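Local atomic coordinates of clostripain-related protein (Bacteroides thetaiotaomicron, PDB entry 6N9J), a protein that probably cleaves peptide bonds as a secreted cysteine protease of the C11 (clostripain) family, captured here in complex with an irreversible peptide inhibitor. Residues S216-K221 with E232-G237. Residues are numbered along the deposited sequence; the frame is centred on the assembly and turned at random.
Sequences SVYAKK and ENWTGG
Tyr218 turns one edge of its ring, the CD1-CE1 side, to Trp234: Trp234 CB lies near the tyrosine plane, 3.7 Å from Tyr218 CE1, with Trp234 CG at the same edge. The phenol and the five-membered ring of the indole are steeply inclined, their planes at 75°, and meet obliquely. With CG anti to its carbonyl carbon (chi1 -78°), the tyrosine ring reaches the indole, which itself packs on the backbone of the bound peptide and on Pro187. Were Tyr218 an alanine, the CB and CD1 side of Trp234 would probably lose its apolar neighbour, leaving the indole freer to shift beside the peptide. Three residues on, the Lys221 methylenes CG and CD pass the carbonyl oxygen of Trp234, Lys221 CD 3.3 Å from Trp234 O, and a bend at chi3 (54°) leaves Lys221 NZ 3.8 Å from Asn233 OD1, too far for a direct hydrogen bond. Thr235 CA meets Lys221 O at 3.3 Å in a CA-H...O contact, while Thr235 OG1 is hydrogen-bonded to Ala227 O. A water between the segments donates to Tyr218 O and to Trp234 O and accepts from Gly237 N; a second accepts from Trp234 N and, weakly, from Lys221 NZ. Polar cohesion between residues 216-221 and the loop leading into strand 239-244 thus rests largely on water, and the apolar contact lies beside a tryptophan that packs on the inhibitor backbone.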
loop_
_atom_site.group_PDB
_atom_site.type_symbol
_atom_site.label_atom_id
_atom_site.label_comp_id
_atom_site.label_asym_id
_atom_site.label_seq_id
_atom_site.Cartn_x
_atom_site.Cartn_y
_atom_site.Cartn_z
ATOM N N SER A 216 3.051 9.255 -12.427
ATOM C CA SER A 216 3.532 10.198 -13.421
ATOM C C SER A 216 4.800 10.954 -13.011
ATOM O O SER A 216 5.630 11.283 -13.857
ATOM C CB SER A 216 2.431 11.197 -13.764
ATOM O OG SER A 216 2.827 12.014 -14.849
ATOM N N VAL A 217 4.961 11.244 -11.728
ATOM C CA VAL A 217 6.155 11.972 -11.321
ATOM C C VAL A 217 7.390 11.067 -11.447
ATOM O O VAL A 217 8.438 11.494 -11.937
ATOM C CB VAL A 217 6.017 12.522 -9.889
ATOM C CG1 VAL A 217 7.367 12.957 -9.341
ATOM C CG2 VAL A 217 5.035 13.696 -9.878
ATOM N N TYR A 218 7.255 9.813 -11.040
ATOM C CA TYR A 218 8.372 8.874 -11.122
ATOM C C TYR A 218 8.686 8.513 -12.564
ATOM O O TYR A 218 9.861 8.401 -12.938
ATOM C CB TYR A 218 8.079 7.616 -10.298
ATOM C CG TYR A 218 8.288 7.854 -8.826
ATOM C CD1 TYR A 218 9.551 7.722 -8.259
ATOM C CD2 TYR A 218 7.233 8.250 -8.009
ATOM C CE1 TYR A 218 9.753 7.964 -6.914
ATOM C CE2 TYR A 218 7.424 8.494 -6.663
ATOM C CZ TYR A 218 8.685 8.347 -6.118
ATOM O OH TYR A 218 8.876 8.593 -4.773
ATOM N N ALA A 219 7.638 8.341 -13.370
ATOM C CA ALA A 219 7.788 8.076 -14.801
ATOM C C ALA A 219 8.572 9.177 -15.515
ATOM O O ALA A 219 9.264 8.917 -16.495
ATOM C CB ALA A 219 6.428 7.909 -15.448
ATOM N N LYS A 220 8.485 10.409 -15.018
ATOM C CA LYS A 220 9.130 11.511 -15.717
ATOM C C LYS A 220 10.607 11.715 -15.358
ATOM O O LYS A 220 11.356 12.301 -16.143
ATOM C CB LYS A 220 8.341 12.801 -15.490
ATOM C CG LYS A 220 7.223 12.963 -16.507
ATOM C CD LYS A 220 6.199 14.002 -16.104
ATOM C CE LYS A 220 5.185 14.214 -17.228
ATOM N NZ LYS A 220 3.887 14.727 -16.718
ATOM N N LYS A 221 11.045 11.231 -14.202
ATOM C CA LYS A 221 12.460 11.339 -13.870
ATOM C C LYS A 221 13.152 9.979 -13.983
ATOM O O LYS A 221 14.313 9.822 -13.606
ATOM C CB LYS A 221 12.646 11.934 -12.476
ATOM C CG LYS A 221 11.627 11.475 -11.467
ATOM C CD LYS A 221 11.918 12.065 -10.093
ATOM C CE LYS A 221 12.040 13.577 -10.149
ATOM N NZ LYS A 221 12.350 14.151 -8.799
ATOM N N GLU A 232 17.287 11.802 -2.645
ATOM C CA GLU A 232 16.851 13.150 -3.008
ATOM C C GLU A 232 16.331 13.238 -4.436
ATOM O O GLU A 232 15.726 14.241 -4.825
ATOM C CB GLU A 232 18.000 14.148 -2.838
ATOM C CG GLU A 232 18.194 14.648 -1.424
ATOM C CD GLU A 232 19.016 13.700 -0.573
ATOM O OE1 GLU A 232 19.410 12.624 -1.074
ATOM O OE2 GLU A 232 19.272 14.036 0.603
ATOM N N ASN A 233 16.576 12.191 -5.216
ATOM C CA ASN A 233 16.269 12.207 -6.643
ATOM C C ASN A 233 16.082 10.800 -7.201
ATOM O O ASN A 233 17.042 10.166 -7.629
ATOM C CB ASN A 233 17.385 12.929 -7.403
ATOM C CG ASN A 233 17.109 13.036 -8.891
ATOM O OD1 ASN A 233 15.954 13.057 -9.321
ATOM N ND2 ASN A 233 18.175 13.112 -9.685
ATOM N N TRP A 234 14.844 10.319 -7.211
ATOM C CA TRP A 234 14.601 8.938 -7.592
ATOM C C TRP A 234 14.411 8.791 -9.092
ATOM O O TRP A 234 13.383 9.199 -9.641
ATOM C CB TRP A 234 13.389 8.377 -6.858
ATOM C CG TRP A 234 13.425 6.895 -6.757
ATOM C CD1 TRP A 234 12.917 5.994 -7.653
ATOM C CD2 TRP A 234 14.022 6.120 -5.701
ATOM N NE1 TRP A 234 13.157 4.708 -7.214
ATOM C CE2 TRP A 234 13.826 4.759 -6.019
ATOM C CE3 TRP A 234 14.688 6.448 -4.513
ATOM C CZ2 TRP A 234 14.275 3.727 -5.194
ATOM C CZ3 TRP A 234 15.133 5.426 -3.695
ATOM C CH2 TRP A 234 14.926 4.081 -4.038
ATOM N N THR A 235 15.414 8.198 -9.740
ATOM C CA THR A 235 15.385 7.939 -11.176
ATOM C C THR A 235 15.102 6.456 -11.477
ATOM O O THR A 235 15.123 6.025 -12.632
ATOM C CB THR A 235 16.720 8.355 -11.848
ATOM O OG1 THR A 235 17.811 7.616 -11.275
ATOM C CG2 THR A 235 16.980 9.849 -11.657
ATOM N N GLY A 236 14.819 5.684 -10.430
ATOM C CA GLY A 236 14.651 4.245 -10.564
ATOM C C GLY A 236 13.266 3.767 -10.977
ATOM O O GLY A 236 13.050 2.563 -11.099
ATOM N N GLY A 237 12.333 4.695 -11.192
ATOM C CA GLY A 237 10.988 4.341 -11.620
ATOM C C GLY A 237 10.082 3.830 -10.510
ATOM O O GLY A 237 10.394 3.958 -9.323
HETATM O O HOH W 1 11.927 7.414 -11.202
HETATM O O HOH W 2 12.431 11.908 -6.372
#